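Side-chain contacts in ribosomal protein S2-related protein (Deinococcus radiodurans, PDB 2JH3), which binds a [4Fe-4S] cluster and may act as a CbiX-type chelatase, perhaps inserting iron into sirohydrochlorin: residues A[29-34]-A[326-331]; A[304-309]-A[362-367]; A[90-95]-A[99-104]. One frame throughout, in Å; residues are numbered along the deposited sequence.

Contacts 1 and 2 adjoin, their centres 13 Å apart, and their segments alternate along the chain. Helix 361-371 links them: Leu-364 faces the strand of contact 2, while Leu-366 meets contact 1, with its CD2 3.6 Å from Arg-31 CD, and packs on Pro-327. Contact 1 ties the CbiX-like part to the stabilising domain; contact 2 lies wholly within that domain. Contact 3 belongs to the CbiX-like part, nested in the chain loop that contact 1 closes; its centre is 29 Å from that of contact 1 and 36 Å from that of contact 2. All three lie away from the [4Fe-4S] cluster held by Cys-422, Cys-425, Cys-450 and Cys-454.

Contact 1: A[29-34]-A[326-331]; sequences ALRGRG and TPEGLR
A single salt bridge, Arg-31 to Glu-328, joins helix 18-35 of the CbiX-like part to the first turn of helix 327-333 in the stabilising domain. Arg-31 NH1 donates to Glu-328 OE2 over 2.9 Å, with 145° at the hydrogen. The donor arrives on the anti side of OE2, 24° out of the carboxylate plane, and the two flat groups are turned 45° against each other. An extended chain from CG to NE carries the guanidinium across the gap, and its methylene takes part too, with Arg-31 CD 3.4 Å from Glu-328 OE2. Glu-328 instead bends at chi2, and the two side chains slide past each other in opposite directions. Arg-331 NH2 comes within 4.3 Å of Arg-31 NH1; the proximity of these like charges is probably eased by Glu-46, whose OE2 forms a salt bridge with Arg-31 NH2 and a long, weak ion pair with Arg-331 NH2. Thr-326 is the N-cap of the second helix, its OG1 accepting from Gly-329 N at 2.9 Å. A carboxylate in this first turn would probably suit the positive end of the helix dipole. Around the bridge, Leu-366 of helix 361-371 packs on Arg-31, Leu-30 turns to helix 253-262, and Leu-330 rests on strand 355-359.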
ATOM      1  N   ALA A  29      32.725   1.292  -2.562  1.00 32.12           N
ATOM      2  CA  ALA A  29      34.166   1.046  -2.489  1.00 31.02           C
ATOM      3  C   ALA A  29      34.996   2.297  -2.871  1.00 31.29           C
ATOM      4  O   ALA A  29      36.017   2.607  -2.261  1.00 30.70           O
ATOM      5  CB  ALA A  29      34.533  -0.109  -3.423  1.00 31.64           C
ATOM      6  N   LEU A  30      34.530   2.989  -3.901  1.00 30.75           N
ATOM      7  CA  LEU A  30      35.166   4.133  -4.449  1.00 30.56           C
ATOM      8  C   LEU A  30      34.990   5.352  -3.531  1.00 30.76           C
ATOM      9  O   LEU A  30      35.907   6.188  -3.422  1.00 29.87           O
ATOM     10  CB  LEU A  30      34.600   4.400  -5.850  1.00 30.02           C
ATOM     11  CG  LEU A  30      35.000   3.473  -6.983  1.00 28.80           C
ATOM     12  CD1 LEU A  30      34.420   3.921  -8.326  1.00 28.84           C
ATOM     13  CD2 LEU A  30      36.478   3.405  -7.060  1.00 31.33           C
ATOM     14  N   ARG A  31      33.867   5.461  -2.837  1.00 30.93           N
ATOM     15  CA  ARG A  31      33.744   6.533  -1.820  1.00 33.50           C
ATOM     16  C   ARG A  31      34.702   6.345  -0.655  1.00 36.22           C
ATOM     17  O   ARG A  31      35.181   7.325  -0.105  1.00 38.79           O
ATOM     18  CB  ARG A  31      32.329   6.640  -1.217  1.00 32.55           C
ATOM     19  CG  ARG A  31      31.284   7.047  -2.151  1.00 30.99           C
ATOM     20  CD  ARG A  31      29.938   7.090  -1.447  1.00 27.18           C
ATOM     21  NE  ARG A  31      28.927   7.155  -2.487  1.00 24.08           N
ATOM     22  CZ  ARG A  31      27.955   6.259  -2.669  1.00 24.26           C
ATOM     23  NH1 ARG A  31      27.821   5.225  -1.821  1.00 25.43           N
ATOM     24  NH2 ARG A  31      27.158   6.366  -3.701  1.00 20.09           N
ATOM     25  N   GLY A  32      34.891   5.100  -0.228  1.00 40.62           N
ATOM     26  CA  GLY A  32      35.866   4.759   0.807  1.00 43.40           C
ATOM     27  C   GLY A  32      37.266   5.258   0.479  1.00 46.44           C
ATOM     28  O   GLY A  32      37.940   5.828   1.330  1.00 48.46           O
ATOM     29  N   ARG A  33      37.702   5.038  -0.767  1.00 49.59           N
ATOM     30  CA  ARG A  33      39.012   5.503  -1.288  1.00 50.87           C
ATOM     31  C   ARG A  33      39.128   7.037  -1.338  1.00 53.02           C
ATOM     32  O   ARG A  33      40.224   7.592  -1.127  1.00 53.29           O
ATOM     33  CB  ARG A  33      39.192   5.057  -2.740  1.00 50.84           C
ATOM     34  CG  ARG A  33      39.639   3.670  -3.056  1.00 50.24           C
ATOM     35  CD  ARG A  33      39.640   3.620  -4.580  1.00 52.24           C
ATOM     36  NE  ARG A  33      40.246   2.469  -5.222  1.00 52.70           N
ATOM     37  CZ  ARG A  33      39.768   1.235  -5.139  1.00 56.10           C
ATOM     38  NH1 ARG A  33      38.694   0.962  -4.389  1.00 58.08           N
ATOM     39  NH2 ARG A  33      40.374   0.245  -5.787  1.00 56.54           N
ATOM     40  N   GLY A  34      38.024   7.702  -1.722  1.00 54.91           N
ATOM     41  CA  GLY A  34      37.971   9.170  -1.808  1.00 56.00           C
ATOM     42  C   GLY A  34      38.201   9.843  -0.464  1.00 57.48           C
ATOM     43  O   GLY A  34      38.605  11.000  -0.413  1.00 57.09           O
ATOM     44  N   THR A 326      26.029   5.124   8.724  1.00 18.56           N
ATOM     45  CA  THR A 326      26.551   5.438   7.387  1.00 20.22           C
ATOM     46  C   THR A 326      25.341   5.666   6.446  1.00 20.25           C
ATOM     47  O   THR A 326      24.241   5.159   6.681  1.00 22.66           O
ATOM     48  CB  THR A 326      27.391   4.275   6.760  1.00 20.47           C
ATOM     49  OG1 THR A 326      26.559   3.134   6.675  1.00 25.19           O
ATOM     50  CG2 THR A 326      28.550   3.899   7.633  1.00 22.22           C
ATOM     51  N   PRO A 327      25.494   6.507   5.443  1.00 20.63           N
ATOM     52  CA  PRO A 327      24.433   6.659   4.391  1.00 20.77           C
ATOM     53  C   PRO A 327      24.044   5.375   3.730  1.00 21.74           C
ATOM     54  O   PRO A 327      22.870   5.080   3.445  1.00 20.93           O
ATOM     55  CB  PRO A 327      25.110   7.594   3.384  1.00 21.58           C
ATOM     56  CG  PRO A 327      26.102   8.316   4.170  1.00 18.65           C
ATOM     57  CD  PRO A 327      26.577   7.487   5.254  1.00 22.02           C
ATOM     58  N   GLU A 328      25.038   4.516   3.526  1.00 21.86           N
ATOM     59  CA  GLU A 328      24.798   3.254   2.848  1.00 20.93           C
ATOM     60  C   GLU A 328      24.021   2.269   3.720  1.00 20.84           C
ATOM     61  O   GLU A 328      23.197   1.462   3.202  1.00 21.67           O
ATOM     62  CB  GLU A 328      26.141   2.621   2.395  1.00 22.73           C
ATOM     63  CG  GLU A 328      26.935   3.371   1.309  1.00 23.56           C
ATOM     64  CD  GLU A 328      27.842   4.540   1.816  1.00 24.80           C
ATOM     65  OE1 GLU A 328      27.822   4.852   3.020  1.00 25.60           O
ATOM     66  OE2 GLU A 328      28.627   5.115   1.003  1.00 24.56           O
ATOM     67  N   GLY A 329      24.302   2.247   5.002  1.00 19.94           N
ATOM     68  CA  GLY A 329      23.505   1.478   5.945  1.00 19.98           C
ATOM     69  C   GLY A 329      22.037   1.882   6.020  1.00 19.42           C
ATOM     70  O   GLY A 329      21.130   1.033   6.122  1.00 17.23           O
ATOM     71  N   LEU A 330      21.825   3.186   6.099  1.00 19.00           N
ATOM     72  CA  LEU A 330      20.475   3.763   6.042  1.00 19.56           C
ATOM     73  C   LEU A 330      19.740   3.362   4.773  1.00 19.43           C
ATOM     74  O   LEU A 330      18.572   2.979   4.849  1.00 21.33           O
ATOM     75  CB  LEU A 330      20.578   5.269   6.101  1.00 19.31           C
ATOM     76  CG  LEU A 330      19.317   6.133   5.931  1.00 19.76           C
ATOM     77  CD1 LEU A 330      18.261   5.670   6.891  1.00 20.78           C
ATOM     78  CD2 LEU A 330      19.623   7.561   6.175  1.00 18.60           C
ATOM     79  N   ARG A 331      20.408   3.480   3.627  1.00 20.66           N
ATOM     80  CA  ARG A 331      19.909   3.047   2.315  1.00 19.90           C
ATOM     81  C   ARG A 331      19.485   1.546   2.261  1.00 21.04           C
ATOM     82  O   ARG A 331      18.325   1.184   1.923  1.00 19.95           O
ATOM     83  CB  ARG A 331      20.923   3.438   1.216  1.00 20.77           C
ATOM     84  CG  ARG A 331      20.533   2.948  -0.203  1.00 20.40           C
ATOM     85  CD  ARG A 331      21.305   1.663  -0.598  1.00 32.42           C
ATOM     86  NE  ARG A 331      22.641   2.082  -1.103  1.00 33.70           N
ATOM     87  CZ  ARG A 331      23.813   1.609  -0.720  1.00 35.83           C
ATOM     88  NH1 ARG A 331      23.954   0.611   0.117  1.00 37.44           N
ATOM     89  NH2 ARG A 331      24.885   2.125  -1.235  1.00 41.44           N
TER

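Contact 2: A[304-309]-A[362-367]; sequences GLFELR and ADLRLG
Glu-307 OE1, on the strand whose Phe-306 and Leu-308 meet Leu-364, is gripped by two arginines: Arg-309 NH2 at 2.9 Å, nearly straight at 173°, and Arg-356 NE of the adjoining strand 355-359. Arg-309 holds the carboxylate side-on, since its NE also reaches Glu-307 OE2 at 3.0 Å, there from above the carboxylate plane. The double grip probably fixes the rotation of both groups and offsets their buried charges. Glu-307 points away from the helix, whereas its two neighbours point toward it. Strand 305-310 thus shows helix 361-371 an apolar face within the mixed sheet of the stabilising domain, where it runs antiparallel to both 297-302 and 355-359. On that face Leu-364 reaches between the two strand residues. One methyl, Leu-364 CD2, sits over a face of the Phe-306 ring, 4.0 Å from the centroid and 15° off the normal, a CH-pi contact displaced toward the CD2-CE2 side. The side chains cross at about a right angle. Leu-364 CG, anti to the backbone N (chi1 -171°), is carried toward the strand, and its second methyl, Leu-364 CD1, lies 4.3 Å from Leu-308 CD1. Leu-299 of strand 297-302 touches all three, and Leu-284 and Ala-288 of helix 275-290 pack on Leu-364 and Phe-306.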
ATOM      1  N   GLY A 304      26.279  17.633  17.869  1.00 21.59           N
ATOM      2  CA  GLY A 304      26.806  17.900  16.527  1.00 21.02           C
ATOM      3  C   GLY A 304      26.601  16.947  15.375  1.00 20.70           C
ATOM      4  O   GLY A 304      27.095  17.191  14.281  1.00 19.53           O
ATOM      5  N   LEU A 305      25.831  15.889  15.580  1.00 19.30           N
ATOM      6  CA  LEU A 305      25.450  15.015  14.498  1.00 18.39           C
ATOM      7  C   LEU A 305      23.917  15.233  14.262  1.00 17.90           C
ATOM      8  O   LEU A 305      23.306  16.137  14.821  1.00 15.01           O
ATOM      9  CB  LEU A 305      25.692  13.550  14.895  1.00 16.28           C
ATOM     10  CG  LEU A 305      27.091  13.340  15.484  1.00 18.27           C
ATOM     11  CD1 LEU A 305      27.183  12.030  16.055  1.00 18.46           C
ATOM     12  CD2 LEU A 305      28.164  13.563  14.447  1.00 22.53           C
ATOM     13  N   PHE A 306      23.357  14.344  13.452  1.00 18.25           N
ATOM     14  CA  PHE A 306      21.942  14.375  13.178  1.00 18.92           C
ATOM     15  C   PHE A 306      21.374  13.011  13.405  1.00 18.75           C
ATOM     16  O   PHE A 306      22.037  12.001  13.068  1.00 18.87           O
ATOM     17  CB  PHE A 306      21.716  14.858  11.749  1.00 20.30           C
ATOM     18  CG  PHE A 306      22.087  16.247  11.570  1.00 19.14           C
ATOM     19  CD1 PHE A 306      21.200  17.292  11.972  1.00 16.99           C
ATOM     20  CD2 PHE A 306      23.324  16.558  11.046  1.00 22.29           C
ATOM     21  CE1 PHE A 306      21.614  18.615  11.837  1.00 20.97           C
ATOM     22  CE2 PHE A 306      23.732  17.904  10.932  1.00 23.88           C
ATOM     23  CZ  PHE A 306      22.874  18.898  11.315  1.00 22.00           C
ATOM     24  N   GLU A 307      20.151  12.952  13.900  1.00 18.18           N
ATOM     25  CA  GLU A 307      19.443  11.635  13.983  1.00 17.81           C
ATOM     26  C   GLU A 307      18.268  11.608  12.999  1.00 18.78           C
ATOM     27  O   GLU A 307      17.517  12.589  12.865  1.00 18.94           O
ATOM     28  CB  GLU A 307      18.919  11.364  15.384  1.00 19.31           C
ATOM     29  CG  GLU A 307      18.426   9.875  15.521  1.00 20.18           C
ATOM     30  CD  GLU A 307      17.231   9.615  16.466  1.00 21.28           C
ATOM     31  OE1 GLU A 307      17.390   8.818  17.429  1.00 20.66           O
ATOM     32  OE2 GLU A 307      16.146  10.178  16.254  1.00 24.28           O
ATOM     33  N   LEU A 308      18.148  10.528  12.242  1.00 18.94           N
ATOM     34  CA  LEU A 308      16.945  10.259  11.439  1.00 17.84           C
ATOM     35  C   LEU A 308      16.217   8.995  11.943  1.00 17.46           C
ATOM     36  O   LEU A 308      16.838   7.999  12.401  1.00 16.39           O
ATOM     37  CB  LEU A 308      17.355  10.102   9.991  1.00 18.15           C
ATOM     38  CG  LEU A 308      17.998  11.289   9.233  1.00 22.48           C
ATOM     39  CD1 LEU A 308      19.483  11.552   9.668  1.00 30.67           C
ATOM     40  CD2 LEU A 308      18.055  11.055   7.879  1.00 21.14           C
ATOM     41  N   ARG A 309      14.892   9.010  11.905  1.00 15.82           N
ATOM     42  CA  ARG A 309      14.089   7.813  12.202  1.00 15.40           C
ATOM     43  C   ARG A 309      12.757   7.992  11.501  1.00 15.47           C
ATOM     44  O   ARG A 309      12.447   9.064  10.986  1.00 15.61           O
ATOM     45  CB  ARG A 309      13.866   7.604  13.718  1.00 14.34           C
ATOM     46  CG  ARG A 309      13.010   8.628  14.346  1.00 14.14           C
ATOM     47  CD  ARG A 309      12.755   8.343  15.784  1.00 14.67           C
ATOM     48  NE  ARG A 309      13.957   8.235  16.660  1.00 14.27           N
ATOM     49  CZ  ARG A 309      13.896   7.786  17.903  1.00 13.23           C
ATOM     50  NH1 ARG A 309      12.762   7.406  18.465  1.00 16.59           N
ATOM     51  NH2 ARG A 309      14.958   7.746  18.630  1.00 16.36           N
ATOM     52  N   ALA A 362      28.863  15.841   7.467  1.00 23.22           N
ATOM     53  CA  ALA A 362      29.441  15.583   6.190  1.00 22.67           C
ATOM     54  C   ALA A 362      28.659  14.494   5.478  1.00 21.37           C
ATOM     55  O   ALA A 362      28.687  14.447   4.300  1.00 22.50           O
ATOM     56  CB  ALA A 362      30.934  15.121   6.319  1.00 24.16           C
ATOM     57  N   ASP A 363      28.016  13.595   6.219  1.00 20.75           N
ATOM     58  CA  ASP A 363      27.288  12.449   5.625  1.00 19.37           C
ATOM     59  C   ASP A 363      25.799  12.776   5.403  1.00 18.76           C
ATOM     60  O   ASP A 363      25.079  11.978   4.839  1.00 19.23           O
ATOM     61  CB  ASP A 363      27.396  11.254   6.526  1.00 19.59           C
ATOM     62  CG  ASP A 363      28.715  10.458   6.351  1.00 27.95           C
ATOM     63  OD1 ASP A 363      29.398  10.638   5.311  1.00 27.08           O
ATOM     64  OD2 ASP A 363      29.014   9.654   7.271  1.00 26.40           O
ATOM     65  N   LEU A 364      25.294  13.887   5.909  1.00 18.61           N
ATOM     66  CA  LEU A 364      23.846  14.161   5.835  1.00 19.52           C
ATOM     67  C   LEU A 364      23.284  14.169   4.436  1.00 18.48           C
ATOM     68  O   LEU A 364      22.221  13.577   4.174  1.00 20.76           O
ATOM     69  CB  LEU A 364      23.483  15.509   6.545  1.00 19.55           C
ATOM     70  CG  LEU A 364      21.977  15.859   6.748  1.00 19.80           C
ATOM     71  CD1 LEU A 364      21.264  14.835   7.537  1.00 24.20           C
ATOM     72  CD2 LEU A 364      21.863  17.256   7.471  1.00 22.96           C
ATOM     73  N   ARG A 365      23.975  14.846   3.515  1.00 20.08           N
ATOM     74  CA  ARG A 365      23.518  14.968   2.155  1.00 19.84           C
ATOM     75  C   ARG A 365      23.442  13.615   1.473  1.00 20.61           C
ATOM     76  O   ARG A 365      22.408  13.271   0.884  1.00 18.53           O
ATOM     77  CB  ARG A 365      24.427  15.882   1.371  1.00 18.96           C
ATOM     78  CG  ARG A 365      24.040  15.990  -0.094  1.00 21.20           C
ATOM     79  CD  ARG A 365      24.718  17.115  -0.803  1.00 27.68           C
ATOM     80  NE  ARG A 365      25.747  16.761  -1.791  1.00 38.46           N
ATOM     81  CZ  ARG A 365      27.021  16.389  -1.562  1.00 41.37           C
ATOM     82  NH1 ARG A 365      27.523  16.162  -0.330  1.00 46.12           N
ATOM     83  NH2 ARG A 365      27.823  16.199  -2.606  1.00 42.62           N
ATOM     84  N   LEU A 366      24.547  12.854   1.499  1.00 19.07           N
ATOM     85  CA  LEU A 366      24.480  11.479   0.907  1.00 19.69           C
ATOM     86  C   LEU A 366      23.430  10.626   1.560  1.00 17.59           C
ATOM     87  O   LEU A 366      22.748   9.937   0.897  1.00 17.22           O
ATOM     88  CB  LEU A 366      25.852  10.776   0.881  1.00 19.74           C
ATOM     89  CG  LEU A 366      25.928   9.446   0.081  1.00 20.15           C
ATOM     90  CD1 LEU A 366      25.600   9.620  -1.378  1.00 22.24           C
ATOM     91  CD2 LEU A 366      27.340   8.797   0.268  1.00 20.72           C
ATOM     92  N   GLY A 367      23.307  10.671   2.872  1.00 18.02           N
ATOM     93  CA  GLY A 367      22.255  10.039   3.569  1.00 18.92           C
ATOM     94  C   GLY A 367      20.862  10.289   3.075  1.00 18.12           C
ATOM     95  O   GLY A 367      20.124   9.375   2.729  1.00 17.98           O
TER

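Contact 3: A[90-95]-A[99-104]; sequences LGHQGP and GGVVRV
Val-101 and His-92 make the tight part of this contact: Val-101 CG2 sits over the centre of the imidazole, 3.6 Å from the centroid and 10° off its normal, a CH-pi contact. The other methyl, Val-101 CG1, lies over a face of the Arg-103 guanidinium, offset toward its rim, so one valine packs against two flat groups. The imidazole gets there because His-92 chi1, at -175°, swings CG away from the backbone N, and at the ring edge the hold is looser: His-92 NE2 makes two weak bonds, to Gly-94 O at 3.2 Å and to Pro-95 O, in the ring plane, at 3.3 Å. Strand 101-105 is the outermost strand of the mixed CbiX-like sheet within this chain and forms a beta hairpin with 108-112; the loop after helix 78-88 passes beside it, with Leu-90 packed on Tyr-112. Arg-103 binds that loop to the strand. Its chain bends at chi2 and turns the guanidinium over the strand, where Arg-103 NH1 donates back to Val-102 O at 2.9 Å. Arg-103 NH2 gives the straighter bond, 163° and 3.1 Å to Gly-91 O, which it meets from above the carbonyl plane; the bond from Arg-103 NE to Leu-90 O is weak and bent. A leucine in place of Arg-103 is likely to leave the carbonyls of Leu-90 and Gly-91 without these donors and the loop freer to move. Toward solvent the contact thins out at exposed Gly-91, whose positive phi turns the chain.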
ATOM      1  N   LEU A  90      20.955  12.899 -23.404  1.00 32.60           N
ATOM      2  CA  LEU A  90      22.289  13.210 -23.947  1.00 33.13           C
ATOM      3  C   LEU A  90      22.313  13.562 -25.420  1.00 33.78           C
ATOM      4  O   LEU A  90      23.326  14.112 -25.890  1.00 35.30           O
ATOM      5  CB  LEU A  90      23.278  12.050 -23.689  1.00 32.46           C
ATOM      6  CG  LEU A  90      23.519  11.808 -22.227  1.00 31.97           C
ATOM      7  CD1 LEU A  90      24.534  10.707 -22.073  1.00 33.43           C
ATOM      8  CD2 LEU A  90      23.975  13.116 -21.547  1.00 31.81           C
ATOM      9  N   GLY A  91      21.245  13.253 -26.149  1.00 34.58           N
ATOM     10  CA  GLY A  91      21.159  13.567 -27.588  1.00 35.36           C
ATOM     11  C   GLY A  91      22.185  12.767 -28.370  1.00 36.23           C
ATOM     12  O   GLY A  91      22.996  13.323 -29.072  1.00 38.52           O
ATOM     13  N   HIS A  92      22.145  11.451 -28.199  1.00 36.24           N
ATOM     14  CA  HIS A  92      23.123  10.524 -28.779  1.00 35.49           C
ATOM     15  C   HIS A  92      22.504   9.164 -28.955  1.00 34.53           C
ATOM     16  O   HIS A  92      21.782   8.666 -28.086  1.00 31.87           O
ATOM     17  CB  HIS A  92      24.378  10.415 -27.891  1.00 35.72           C
ATOM     18  CG  HIS A  92      25.461   9.575 -28.509  1.00 37.95           C
ATOM     19  ND1 HIS A  92      26.391  10.099 -29.393  1.00 40.52           N
ATOM     20  CD2 HIS A  92      25.714   8.244 -28.437  1.00 34.89           C
ATOM     21  CE1 HIS A  92      27.185   9.127 -29.809  1.00 39.02           C
ATOM     22  NE2 HIS A  92      26.790   7.998 -29.248  1.00 33.60           N
ATOM     23  N   GLN A  93      22.766   8.548 -30.092  1.00 34.65           N
ATOM     24  CA  GLN A  93      22.467   7.149 -30.227  1.00 35.39           C
ATOM     25  C   GLN A  93      23.593   6.425 -30.936  1.00 34.32           C
ATOM     26  O   GLN A  93      24.431   7.038 -31.575  1.00 34.43           O
ATOM     27  CB  GLN A  93      21.128   6.952 -30.921  1.00 35.69           C
ATOM     28  CG  GLN A  93      21.132   7.458 -32.300  1.00 38.88           C
ATOM     29  CD  GLN A  93      19.729   7.654 -32.828  0.75 40.78           C
ATOM     30  OE1 GLN A  93      18.748   7.137 -32.243  1.00 48.94           O
ATOM     31  NE2 GLN A  93      19.611   8.405 -33.944  1.00 46.55           N
ATOM     32  N   GLY A  94      23.623   5.121 -30.801  1.00 33.05           N
ATOM     33  CA  GLY A  94      24.719   4.304 -31.392  1.00 32.63           C
ATOM     34  C   GLY A  94      26.050   4.328 -30.657  1.00 32.01           C
ATOM     35  O   GLY A  94      26.159   4.823 -29.528  1.00 31.60           O
ATOM     36  N   PRO A  95      27.065   3.718 -31.278  1.00 31.59           N
ATOM     37  CA  PRO A  95      28.380   3.517 -30.723  1.00 30.43           C
ATOM     38  C   PRO A  95      28.922   4.692 -29.988  1.00 29.41           C
ATOM     39  O   PRO A  95      28.938   5.784 -30.515  1.00 28.93           O
ATOM     40  CB  PRO A  95      29.216   3.229 -31.980  1.00 30.62           C
ATOM     41  CG  PRO A  95      28.288   2.294 -32.717  1.00 33.12           C
ATOM     42  CD  PRO A  95      26.974   3.080 -32.625  1.00 30.94           C
ATOM     43  N   GLY A  99      36.701   7.065 -24.686  1.00 34.32           N
ATOM     44  CA  GLY A  99      36.792   8.460 -24.304  1.00 34.65           C
ATOM     45  C   GLY A  99      35.470   9.229 -24.158  1.00 35.42           C
ATOM     46  O   GLY A  99      35.468  10.379 -23.667  1.00 36.58           O
ATOM     47  N   GLY A 100      34.372   8.643 -24.636  1.00 34.41           N
ATOM     48  CA  GLY A 100      33.031   9.107 -24.293  1.00 33.86           C
ATOM     49  C   GLY A 100      32.403  10.114 -25.227  1.00 33.57           C
ATOM     50  O   GLY A 100      32.960  10.481 -26.213  1.00 32.25           O
ATOM     51  N   VAL A 101      31.159  10.416 -24.922  1.00 33.89           N
ATOM     52  CA  VAL A 101      30.324  11.440 -25.537  1.00 33.71           C
ATOM     53  C   VAL A 101      30.239  12.606 -24.540  1.00 33.03           C
ATOM     54  O   VAL A 101      29.894  12.413 -23.368  1.00 30.76           O
ATOM     55  CB  VAL A 101      28.919  10.900 -25.739  1.00 33.89           C
ATOM     56  CG1 VAL A 101      27.971  12.005 -26.219  1.00 36.83           C
ATOM     57  CG2 VAL A 101      28.937   9.805 -26.763  1.00 34.81           C
ATOM     58  N   VAL A 102      30.584  13.795 -25.018  1.00 33.38           N
ATOM     59  CA  VAL A 102      30.643  14.975 -24.187  1.00 33.83           C
ATOM     60  C   VAL A 102      29.480  15.909 -24.572  1.00 33.63           C
ATOM     61  O   VAL A 102      29.227  16.114 -25.764  1.00 30.54           O
ATOM     62  CB  VAL A 102      32.016  15.687 -24.345  1.00 33.69           C
ATOM     63  CG1 VAL A 102      31.976  17.060 -23.693  1.00 36.38           C
ATOM     64  CG2 VAL A 102      33.107  14.869 -23.733  1.00 33.17           C
ATOM     65  N   ARG A 103      28.750  16.421 -23.565  1.00 33.28           N
ATOM     66  CA  ARG A 103      27.628  17.319 -23.777  1.00 35.59           C
ATOM     67  C   ARG A 103      27.630  18.416 -22.691  1.00 36.85           C
ATOM     68  O   ARG A 103      28.100  18.220 -21.569  1.00 36.37           O
ATOM     69  CB  ARG A 103      26.255  16.615 -23.704  1.00 35.02           C
ATOM     70  CG  ARG A 103      25.985  15.536 -24.763  1.00 36.92           C
ATOM     71  CD  ARG A 103      25.639  16.113 -26.125  1.00 35.51           C
ATOM     72  NE  ARG A 103      25.419  15.091 -27.166  1.00 34.27           N
ATOM     73  CZ  ARG A 103      26.356  14.636 -27.989  1.00 35.49           C
ATOM     74  NH1 ARG A 103      27.606  15.091 -27.937  1.00 35.21           N
ATOM     75  NH2 ARG A 103      26.037  13.738 -28.893  1.00 36.72           N
ATOM     76  N   VAL A 104      27.093  19.582 -23.035  1.00 39.02           N
ATOM     77  CA  VAL A 104      26.784  20.554 -22.010  1.00 40.68           C
ATOM     78  C   VAL A 104      25.278  20.428 -21.806  1.00 42.63           C
ATOM     79  O   VAL A 104      24.490  20.677 -22.726  1.00 43.16           O
ATOM     80  CB  VAL A 104      27.182  21.974 -22.361  1.00 40.60           C
ATOM     81  CG1 VAL A 104      26.778  22.894 -21.208  1.00 40.28           C
ATOM     82  CG2 VAL A 104      28.691  22.062 -22.626  1.00 40.37           C
TER